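Local coordinates for aspartokinase (Synechocystis, PDB 3L76), which probably phosphorylates the beta-carboxyl group of aspartate with ATP, and carries ACT domains that hold lysine and threonine, at residues D300-S305 against E559-S564; I389-V394 against D474-S479; H546-L551 against I566-V571. All blocks are in the same frame, centred on the assembly; numbering follows the deposited sequence. Where two conformers were deposited one is given.

In the fold
All three contacts lie in the ACT region. Contacts 1 and 2 each pair strands from two different ACT domain ranges and have centres about 8 Å apart; contact 3 stays within the range 530-588, its centre about 9 Å from that of contact 1 and about 15 Å from that of contact 2. In sequence, both segments of contact 2 fall between those of contact 1, whereas the segments of contacts 1 and 3 alternate, and strands 560-563 and 567-573 are sheet neighbours. Ser-390 OG hydrogen-bonds Thr-563 O, joining the two strand pairings. A lysine and a threonine border each pairing of different ACT ranges, consistent with allosteric control, and contact 3 reaches the same lysine as contact 1.

Contact 1: residues D300-S305 against E559-S564; sequences DLIIQS and EMIATS. With LYS (lysine), chain E; THR (threonine), chain C.
Residues 300-305 and 559-564 run roughly antiparallel, their end-to-end directions 148° apart, and are joined by a single bridge between Gln-304 and Ile-561, a hydrogen-bonded pair: Gln-304 N to Ile-561 O and Ile-561 N to Gln-304 O both measure 2.9 Å. The side chain of Gln-304 continues the grip. With CG anti to the backbone N (chi1 -180°) and the chain extended beyond it, the amide reaches past Ile-561 to the classic beta bulge that Glu-559 and Met-560 form against Val-571, where NE2 donates to Glu-559 O at 3.1 Å. This acceptor lies in the amide plane, but the donor stands above the carbonyl plane of Glu-559. The same amide meets the bound threonine, whose OG1 gives a 2.7 Å hydrogen bond to Gln-304 OE1 and takes a weak one from NE2. Ile-561 lays CD1 against OE1 of Gln-304, while its CG2 meets Ile-302 CG2 at 3.8 Å.

The two segments belong to different ACT domain ranges, and bound lysine and threonine occupy the two ends of their interface. At the end away from threonine, the NZ of the bound lysine donates to Asp-300 O (2.7 Å) and Ser-564 O (2.8 Å), one carbonyl from each segment. Beside it, the methyl CG2 of Thr-563 lies next to Leu-301 CA and Ile-302 N, while Asp-300 OD2 turns to Lys-357 and Gln-270.

Contact 2: residues I389-V394 against D474-S479; sequences ISTSEV and DMIIQS. With LYS (lysine), chain F; THR (threonine), chain D.
Ile-389 lays its side chain over that of Gln-478: CB of Ile-389 is 3.8 Å from CB of Gln-478, and CD1 reaches OE1 of the amide. Its other branch, CG2, meets Ile-476 CG2 at 3.9 Å. Beneath this overlap Ile-389 and Gln-478 form an antiparallel hydrogen-bonded pair, with Ile-389 N to Gln-478 O at 2.9 Å and Gln-478 N to Ile-389 O at 3.1 Å.

Further along, a side chain takes over. Thr-391 has OG1 between its backbone N and carbonyl carbon (chi1 56°), which directs the hydroxyl to Ile-476 N, 3.1 Å away with an N-H...O angle of 159°; the backbone bond from Thr-391 N to Ile-476 O is weak. Met-475, bent at chi2 and chi3, curls its SD back to 3.4 Å from the same OG1. A valine at Thr-391 would probably leave the Ile-476 N-H without its acceptor and weaken the pairing at this end.

Gln-478 OE1 accepts a 2.7 Å hydrogen bond from OG1 of the bound threonine, and NE2 donates to that same oxygen. Ser-392 and Asp-474 belong to the pocket of the bound lysine at the other end, where Asp-474 is salt-bridged to Lys-529.

The pairing brings together strands 388-391 and 475-479 of two ACT domain ranges. Strand 490-498 lies beside strand 475-479, while Ser-390 and Ile-477 pack against Ile-303 of strand 302-303 and Ala-562 of strand 560-563.

Contact 3: residues H546-L551 against I566-V571; sequences HFFAAL and IKISCV. With LYS (lysine), chain E.
Cys-570 points its thiol from the strand at two phenylalanine rings of the helix, which receive it differently. The ring of Phe-548 takes SG at its edge: the sulfur lies near the ring plane, 73° off the normal, and 3.5 Å from CE1. The ring of Phe-547 meets the same sulfur obliquely, 34° off its normal, with SG 4.4 Å from the ring centroid. Both are sulfur-aromatic contacts. Leu-551, one turn beyond Phe-547, brings CD1 to 4.0 Å from SG, so three helix side chains converge on one sulfur atom.

The two rings reach it from different starting points. Phe-547 has its CB directed at the strand and CG anti to the backbone N, which carries the ring down to strand 567-571. Phe-548 leaves the helix less directly, with CG anti to its carbonyl carbon, yet its CE1 still arrives beside the sulfur.

Helix 546-551 thus packs on strand 567-571 with the axes 10.5 Å apart and their directions 26° from parallel, one of the helix-on-sheet layers of the ACT fold. Ile-568 and Cys-570 point to this helix, while Ser-569 between them points away and hydrogen-bonds Ser-531.

Ile-568 divides its branches between core and ligand. CG2 sits in the plane of the Phe-547 ring, at its edge, 3.8 Å from CD2; it also lies 4.1 Å from CE1 of Phe-548, whose side chain runs across that of Ile-568. The CG1 branch turns to the bound lysine, with CG1 3.5 Å from the ligand's CE and CD1 alongside its CD. On the helix side, Phe-548 also meets the ring of Phe-289, their planes steeply inclined, and touches Ala-285 of helix 284-294.

Contact 1: residues D300-S305 against E559-S564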
loop_
_atom_site.group_PDB
_atom_site.type_symbol
_atom_site.label_atom_id
_atom_site.label_comp_id
_atom_site.label_asym_id
_atom_site.label_seq_id
_atom_site.Cartn_x
_atom_site.Cartn_y
_atom_site.Cartn_z
ATOM N N ASP A 300 -41.599 29.522 -13.018
ATOM C CA ASP A 300 -40.273 29.210 -12.498
ATOM C C ASP A 300 -40.303 28.746 -11.038
ATOM O O ASP A 300 -40.489 27.569 -10.776
ATOM C CB ASP A 300 -39.342 30.416 -12.609
ATOM C CG ASP A 300 -37.939 30.106 -12.107
ATOM O OD1 ASP A 300 -37.587 28.914 -12.116
ATOM O OD2 ASP A 300 -37.208 31.035 -11.697
ATOM N N LEU A 301 -40.098 29.671 -10.098
ATOM C CA LEU A 301 -40.139 29.348 -8.677
ATOM C C LEU A 301 -41.550 29.021 -8.164
ATOM O O LEU A 301 -42.523 29.708 -8.471
ATOM C CB LEU A 301 -39.553 30.494 -7.840
ATOM C CG LEU A 301 -38.038 30.672 -7.754
ATOM C CD1 LEU A 301 -37.701 32.069 -7.261
ATOM C CD2 LEU A 301 -37.402 29.607 -6.847
ATOM N N ILE A 302 -41.649 27.957 -7.380
ATOM C CA ILE A 302 -42.821 27.731 -6.551
ATOM C C ILE A 302 -42.363 27.512 -5.107
ATOM O O ILE A 302 -41.622 26.567 -4.802
ATOM C CB ILE A 302 -43.682 26.549 -7.043
ATOM C CG1 ILE A 302 -44.051 26.737 -8.514
ATOM C CG2 ILE A 302 -44.949 26.396 -6.168
ATOM C CD1 ILE A 302 -44.915 25.627 -9.063
ATOM N N ILE A 303 -42.791 28.406 -4.226
ATOM C CA ILE A 303 -42.385 28.354 -2.830
ATOM C C ILE A 303 -43.593 28.305 -1.883
ATOM O O ILE A 303 -44.461 29.180 -1.888
ATOM C CB ILE A 303 -41.475 29.555 -2.478
ATOM C CG1 ILE A 303 -40.339 29.680 -3.500
ATOM C CG2 ILE A 303 -40.942 29.449 -1.046
ATOM C CD1 ILE A 303 -39.345 30.786 -3.187
ATOM N N GLN A 304 -43.661 27.256 -1.087
ATOM C CA GLN A 304 -44.663 27.185 -0.045
ATOM C C GLN A 304 -44.048 26.671 1.245
ATOM O O GLN A 304 -43.713 25.489 1.358
ATOM C CB GLN A 304 -45.818 26.294 -0.468
ATOM C CG GLN A 304 -46.914 26.189 0.595
ATOM C CD GLN A 304 -47.972 25.178 0.221
ATOM O OE1 GLN A 304 -48.644 25.295 -0.826
ATOM N NE2 GLN A 304 -48.122 24.164 1.060
ATOM N N SER A 305 -43.903 27.564 2.217
ATOM C CA SER A 305 -43.316 27.202 3.505
ATOM C C SER A 305 -44.370 26.571 4.416
ATOM O O SER A 305 -45.393 26.070 3.945
ATOM C CB SER A 305 -42.641 28.412 4.159
ATOM O OG SER A 305 -42.075 28.089 5.421
ATOM N N GLU A 559 -47.789 19.871 2.357
ATOM C CA GLU A 559 -47.391 20.701 3.489
ATOM C C GLU A 559 -46.450 21.826 3.075
ATOM O O GLU A 559 -46.584 22.959 3.524
ATOM C CB GLU A 559 -46.744 19.847 4.588
ATOM C CG GLU A 559 -47.581 18.659 5.058
ATOM C CD GLU A 559 -47.071 18.058 6.362
ATOM O OE1 GLU A 559 -46.425 18.792 7.142
ATOM O OE2 GLU A 559 -47.318 16.857 6.616
ATOM N N MET A 560 -45.482 21.501 2.231
ATOM C CA MET A 560 -44.531 22.490 1.753
ATOM C C MET A 560 -44.180 22.193 0.309
ATOM O O MET A 560 -44.263 21.056 -0.132
ATOM C CB MET A 560 -43.273 22.496 2.626
ATOM C CG MET A 560 -43.524 22.762 4.103
ATOM S SD MET A 560 -42.085 23.370 5.023
ATOM C CE MET A 560 -40.992 21.959 4.923
ATOM N N ILE A 561 -43.797 23.223 -0.435
ATOM C CA ILE A 561 -43.321 23.052 -1.803
ATOM C C ILE A 561 -42.039 23.845 -1.973
ATOM O O ILE A 561 -41.920 24.958 -1.455
ATOM C CB ILE A 561 -44.333 23.567 -2.839
ATOM C CG1 ILE A 561 -45.707 22.940 -2.631
ATOM C CG2 ILE A 561 -43.832 23.319 -4.247
ATOM C CD1 ILE A 561 -46.811 23.689 -3.341
ATOM N N ALA A 562 -41.084 23.258 -2.694
ATOM C CA ALA A 562 -39.822 23.927 -3.029
ATOM C C ALA A 562 -39.313 23.514 -4.408
ATOM O O ALA A 562 -39.522 22.395 -4.865
ATOM C CB ALA A 562 -38.754 23.676 -1.963
ATOM N N THR A 563 -38.612 24.417 -5.064
ATOM C CA THR A 563 -38.398 24.244 -6.484
ATOM C C THR A 563 -36.976 24.618 -6.943
ATOM O O THR A 563 -36.266 25.368 -6.273
ATOM C CB THR A 563 -39.486 25.049 -7.232
ATOM O OG1 THR A 563 -40.252 24.185 -8.078
ATOM C CG2 THR A 563 -38.906 26.183 -7.998
ATOM N N SER A 564 -36.542 24.028 -8.050
ATOM C CA SER A 564 -35.508 24.634 -8.895
ATOM C C SER A 564 -36.058 24.614 -10.319
ATOM O O SER A 564 -37.213 24.259 -10.528
ATOM C CB SER A 564 -34.166 23.903 -8.788
ATOM O OG SER A 564 -34.198 22.645 -9.418
HETATM N N LYS E . -42.126 25.436 -15.482
HETATM C CA LYS E . -42.944 24.328 -15.009
HETATM C C LYS E . -44.414 24.762 -14.924
HETATM O O LYS E . -44.751 25.932 -15.167
HETATM C CB LYS E . -42.439 23.801 -13.659
HETATM C CG LYS E . -42.330 24.860 -12.539
HETATM C CD LYS E . -41.816 24.231 -11.227
HETATM C CE LYS E . -40.311 23.972 -11.270
HETATM N NZ LYS E . -39.565 25.230 -11.629
HETATM O OXT LYS E . -45.298 23.951 -14.637
HETATM N N THR C . -52.248 22.078 1.315
HETATM C CA THR C . -52.699 22.634 0.032
HETATM C C THR C . -52.801 21.563 -1.050
HETATM O O THR C . -52.458 20.392 -0.810
HETATM C CB THR C . -51.798 23.789 -0.447
HETATM O OG1 THR C . -50.459 23.310 -0.658
HETATM C CG2 THR C . -51.766 24.886 0.608
HETATM O OXT THR C . -53.256 21.855 -2.163
#

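Contact 2: residues I389-V394 against D474-S479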
loop_
_atom_site.group_PDB
_atom_site.type_symbol
_atom_site.label_atom_id
_atom_site.label_comp_id
_atom_site.label_asym_id
_atom_site.label_seq_id
_atom_site.Cartn_x
_atom_site.Cartn_y
_atom_site.Cartn_z
ATOM N N ILE A 389 -36.626 31.886 -0.072
ATOM C CA ILE A 389 -35.625 30.834 -0.183
ATOM C C ILE A 389 -36.207 29.528 -0.674
ATOM O O ILE A 389 -37.252 29.096 -0.198
ATOM C CB ILE A 389 -34.886 30.546 1.175
ATOM C CG1 ILE A 389 -34.293 31.824 1.759
ATOM C CG2 ILE A 389 -33.750 29.517 0.984
ATOM C CD1 ILE A 389 -33.763 31.656 3.167
ATOM N N SER A 390 -35.497 28.885 -1.599
ATOM C CA SER A 390 -35.924 27.613 -2.165
ATOM C C SER A 390 -34.708 26.747 -2.503
ATOM O O SER A 390 -33.811 27.168 -3.255
ATOM C CB SER A 390 -36.753 27.855 -3.425
ATOM O OG SER A 390 -37.242 26.644 -3.963
ATOM N N THR A 391 -34.679 25.540 -1.943
ATOM C CA THR A 391 -33.629 24.583 -2.253
ATOM C C THR A 391 -34.045 23.449 -3.195
ATOM O O THR A 391 -35.189 22.985 -3.189
ATOM C CB THR A 391 -33.004 23.960 -0.990
ATOM O OG1 THR A 391 -34.025 23.345 -0.195
ATOM C CG2 THR A 391 -32.285 25.018 -0.186
ATOM N N SER A 392 -33.092 23.023 -4.025
ATOM C CA SER A 392 -33.186 21.724 -4.692
ATOM C C SER A 392 -32.089 20.822 -4.122
ATOM O O SER A 392 -31.601 21.058 -3.019
ATOM C CB SER A 392 -33.130 21.847 -6.235
ATOM O OG SER A 392 -31.897 22.378 -6.700
ATOM N N GLU A 393 -31.687 19.796 -4.858
ATOM C CA GLU A 393 -30.586 18.960 -4.391
ATOM C C GLU A 393 -29.240 19.668 -4.485
ATOM O O GLU A 393 -28.406 19.528 -3.610
ATOM C CB GLU A 393 -30.521 17.662 -5.182
ATOM C CG GLU A 393 -29.651 16.630 -4.527
ATOM C CD GLU A 393 -30.286 16.088 -3.264
ATOM O OE1 GLU A 393 -29.825 16.431 -2.154
ATOM O OE2 GLU A 393 -31.260 15.325 -3.386
ATOM N N VAL A 394 -29.071 20.472 -5.531
ATOM C CA VAL A 394 -27.773 21.049 -5.845
ATOM C C VAL A 394 -27.828 22.571 -6.001
ATOM O O VAL A 394 -26.844 23.220 -6.389
ATOM C CB VAL A 394 -27.165 20.385 -7.108
ATOM C CG1 VAL A 394 -26.745 18.960 -6.804
ATOM C CG2 VAL A 394 -28.163 20.403 -8.253
ATOM N N ASP A 474 -30.957 19.629 4.576
ATOM C CA ASP A 474 -31.421 19.093 3.298
ATOM C C ASP A 474 -32.292 20.066 2.509
ATOM O O ASP A 474 -32.214 20.119 1.283
ATOM C CB ASP A 474 -32.193 17.794 3.514
ATOM C CG ASP A 474 -32.739 17.210 2.218
ATOM O OD1 ASP A 474 -31.946 16.941 1.293
ATOM O OD2 ASP A 474 -33.964 17.004 2.127
ATOM N N MET A 475 -33.137 20.813 3.222
ATOM C CA MET A 475 -34.075 21.738 2.598
ATOM C C MET A 475 -34.241 22.996 3.422
ATOM O O MET A 475 -34.231 22.950 4.642
ATOM C CB MET A 475 -35.432 21.074 2.383
ATOM C CG MET A 475 -35.376 19.850 1.472
ATOM S SD MET A 475 -35.321 20.255 -0.291
ATOM C CE MET A 475 -37.057 20.674 -0.505
ATOM N N ILE A 476 -34.367 24.127 2.739
ATOM C CA ILE A 476 -34.714 25.382 3.387
ATOM C C ILE A 476 -35.764 26.094 2.548
ATOM O O ILE A 476 -35.569 26.303 1.349
ATOM C CB ILE A 476 -33.519 26.307 3.534
ATOM C CG1 ILE A 476 -32.330 25.548 4.116
ATOM C CG2 ILE A 476 -33.900 27.537 4.389
ATOM C CD1 ILE A 476 -31.073 26.363 4.200
ATOM N N ILE A 477 -36.879 26.442 3.183
ATOM C CA ILE A 477 -37.970 27.136 2.510
ATOM C C ILE A 477 -38.404 28.363 3.292
ATOM O O ILE A 477 -38.652 28.312 4.496
ATOM C CB ILE A 477 -39.173 26.237 2.331
ATOM C CG1 ILE A 477 -38.731 24.858 1.819
ATOM C CG2 ILE A 477 -40.144 26.874 1.390
ATOM C CD1 ILE A 477 -39.885 23.873 1.616
ATOM N N GLN A 478 -38.471 29.482 2.595
ATOM C CA GLN A 478 -38.859 30.733 3.215
ATOM C C GLN A 478 -39.690 31.512 2.208
ATOM O O GLN A 478 -39.284 31.683 1.055
ATOM C CB GLN A 478 -37.625 31.522 3.666
ATOM C CG GLN A 478 -37.936 32.906 4.202
ATOM C CD GLN A 478 -36.684 33.694 4.511
ATOM O OE1 GLN A 478 -35.852 33.270 5.309
ATOM N NE2 GLN A 478 -36.547 34.858 3.882
ATOM N N SER A 479 -40.870 31.958 2.633
ATOM C CA SER A 479 -41.798 32.596 1.705
ATOM C C SER A 479 -42.210 34.002 2.146
ATOM O O SER A 479 -41.388 34.919 2.179
ATOM C CB SER A 479 -43.013 31.700 1.463
ATOM O OG SER A 479 -43.757 32.164 0.359
HETATM N N LYS F . -26.529 20.292 2.796
HETATM C CA LYS F . -26.265 21.727 2.625
HETATM C C LYS F . -26.011 22.461 3.935
HETATM O O LYS F . -26.380 21.948 5.017
HETATM C CB LYS F . -27.409 22.400 1.848
HETATM C CG LYS F . -27.550 21.906 0.410
HETATM C CD LYS F . -28.901 22.241 -0.201
HETATM C CE LYS F . -29.941 21.198 0.160
HETATM N NZ LYS F . -30.499 20.505 -1.040
HETATM O OXT LYS F . -25.427 23.575 3.902
HETATM N N THR D . -34.600 38.303 5.875
HETATM C CA THR D . -33.807 37.468 6.775
HETATM C C THR D . -32.354 37.473 6.329
HETATM O O THR D . -32.032 37.986 5.242
HETATM C CB THR D . -34.301 36.016 6.817
HETATM O OG1 THR D . -34.215 35.444 5.501
HETATM C CG2 THR D . -35.750 35.946 7.339
HETATM O OXT THR D . -31.494 36.966 7.063
#

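Contact 3: residues H546-L551 against I566-V571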
loop_
_atom_site.group_PDB
_atom_site.type_symbol
_atom_site.label_atom_id
_atom_site.label_comp_id
_atom_site.label_asym_id
_atom_site.label_seq_id
_atom_site.Cartn_x
_atom_site.Cartn_y
_atom_site.Cartn_z
ATOM N N HIS A 546 -49.683 19.232 -12.911
ATOM C CA HIS A 546 -49.938 17.804 -13.023
ATOM C C HIS A 546 -49.490 17.051 -11.782
ATOM O O HIS A 546 -50.180 16.158 -11.308
ATOM C CB HIS A 546 -49.241 17.231 -14.247
ATOM C CG HIS A 546 -49.829 15.940 -14.715
ATOM N ND1 HIS A 546 -51.186 15.771 -14.900
ATOM C CD2 HIS A 546 -49.256 14.756 -15.032
ATOM C CE1 HIS A 546 -51.419 14.541 -15.312
ATOM N NE2 HIS A 546 -50.265 13.901 -15.401
ATOM N N PHE A 547 -48.318 17.418 -11.272
ATOM C CA PHE A 547 -47.761 16.824 -10.061
ATOM C C PHE A 547 -48.708 17.019 -8.858
ATOM O O PHE A 547 -49.090 16.053 -8.190
ATOM C CB PHE A 547 -46.357 17.410 -9.813
ATOM C CG PHE A 547 -45.637 16.831 -8.625
ATOM C CD1 PHE A 547 -45.998 15.603 -8.094
ATOM C CD2 PHE A 547 -44.586 17.521 -8.041
ATOM C CE1 PHE A 547 -45.333 15.081 -6.991
ATOM C CE2 PHE A 547 -43.911 17.005 -6.935
ATOM C CZ PHE A 547 -44.283 15.784 -6.413
ATOM N N PHE A 548 -49.106 18.264 -8.604
ATOM C CA PHE A 548 -50.008 18.572 -7.493
ATOM C C PHE A 548 -51.379 17.915 -7.648
ATOM O O PHE A 548 -51.989 17.491 -6.671
ATOM C CB PHE A 548 -50.185 20.080 -7.343
ATOM C CG PHE A 548 -48.902 20.833 -7.244
ATOM C CD1 PHE A 548 -47.770 20.238 -6.700
ATOM C CD2 PHE A 548 -48.819 22.144 -7.692
ATOM C CE1 PHE A 548 -46.572 20.933 -6.605
ATOM C CE2 PHE A 548 -47.624 22.851 -7.595
ATOM C CZ PHE A 548 -46.503 22.245 -7.042
ATOM N N ALA A 549 -51.867 17.836 -8.880
ATOM C CA ALA A 549 -53.156 17.211 -9.126
ATOM C C ALA A 549 -53.081 15.732 -8.793
ATOM O O ALA A 549 -54.041 15.143 -8.304
ATOM C CB ALA A 549 -53.578 17.410 -10.561
ATOM N N ALA A 550 -51.925 15.140 -9.054
ATOM C CA ALA A 550 -51.713 13.723 -8.803
ATOM C C ALA A 550 -51.828 13.407 -7.315
ATOM O O ALA A 550 -52.356 12.361 -6.935
ATOM C CB ALA A 550 -50.356 13.298 -9.338
ATOM N N LEU A 551 -51.334 14.313 -6.474
ATOM C CA LEU A 551 -51.372 14.100 -5.033
ATOM C C LEU A 551 -52.769 14.363 -4.465
ATOM O O LEU A 551 -53.211 13.694 -3.537
ATOM C CB LEU A 551 -50.347 14.989 -4.333
ATOM C CG LEU A 551 -48.880 14.811 -4.721
ATOM C CD1 LEU A 551 -48.045 15.909 -4.100
ATOM C CD2 LEU A 551 -48.360 13.445 -4.315
ATOM N N ILE A 566 -35.655 22.536 -12.561
ATOM C CA ILE A 566 -35.914 21.183 -13.060
ATOM C C ILE A 566 -36.306 20.180 -11.977
ATOM O O ILE A 566 -36.481 18.997 -12.256
ATOM C CB ILE A 566 -34.698 20.621 -13.885
ATOM C CG1 ILE A 566 -33.530 20.233 -12.976
ATOM C CG2 ILE A 566 -34.231 21.635 -14.935
ATOM C CD1 ILE A 566 -32.343 19.656 -13.741
ATOM N N LYS A 567 -36.440 20.656 -10.744
ATOM C CA LYS A 567 -36.866 19.806 -9.630
ATOM C C LYS A 567 -38.007 20.452 -8.867
ATOM O O LYS A 567 -37.919 21.620 -8.499
ATOM C CB LYS A 567 -35.717 19.541 -8.654
ATOM C CG LYS A 567 -36.060 18.512 -7.587
ATOM C CD LYS A 567 -34.856 18.178 -6.681
ATOM C CE LYS A 567 -35.018 16.803 -6.015
ATOM N NZ LYS A 567 -34.126 16.659 -4.841
ATOM N N ILE A 568 -39.080 19.694 -8.656
ATOM C CA ILE A 568 -40.143 20.082 -7.731
ATOM C C ILE A 568 -40.191 19.073 -6.589
ATOM O O ILE A 568 -40.247 17.868 -6.828
ATOM C CB ILE A 568 -41.536 20.166 -8.399
ATOM C CG1 ILE A 568 -41.515 21.108 -9.604
ATOM C CG2 ILE A 568 -42.560 20.668 -7.400
ATOM C CD1 ILE A 568 -42.550 20.762 -10.658
ATOM N N SER A 569 -40.124 19.576 -5.358
ATOM C CA SER A 569 -40.310 18.770 -4.154
ATOM C C SER A 569 -41.578 19.185 -3.379
ATOM O O SER A 569 -41.834 20.376 -3.159
ATOM C CB SER A 569 -39.099 18.909 -3.227
ATOM O OG SER A 569 -37.943 18.361 -3.796
ATOM N N CYS A 570 -42.358 18.199 -2.954
ATOM C CA CYS A 570 -43.477 18.444 -2.041
ATOM C C CYS A 570 -43.229 17.723 -0.739
ATOM O O CYS A 570 -42.933 16.525 -0.739
ATOM C CB CYS A 570 -44.791 17.925 -2.619
ATOM S SG CYS A 570 -45.393 18.853 -4.004
ATOM N N VAL A 571 -43.348 18.445 0.370
ATOM C CA VAL A 571 -43.347 17.797 1.673
ATOM C C VAL A 571 -44.757 17.330 1.979
ATOM O O VAL A 571 -45.738 17.989 1.653
ATOM C CB VAL A 571 -42.844 18.703 2.796
ATOM C CG1 VAL A 571 -42.889 17.961 4.125
ATOM C CG2 VAL A 571 -41.451 19.132 2.505
HETATM N N LYS E . -42.126 25.436 -15.482
HETATM C CA LYS E . -42.944 24.328 -15.009
HETATM C C LYS E . -44.414 24.762 -14.924
HETATM O O LYS E . -44.751 25.932 -15.167
HETATM C CB LYS E . -42.439 23.801 -13.659
HETATM C CG LYS E . -42.330 24.860 -12.539
HETATM C CD LYS E . -41.816 24.231 -11.227
HETATM C CE LYS E . -40.311 23.972 -11.270
HETATM N NZ LYS E . -39.565 25.230 -11.629
HETATM O OXT LYS E . -45.298 23.951 -14.637
#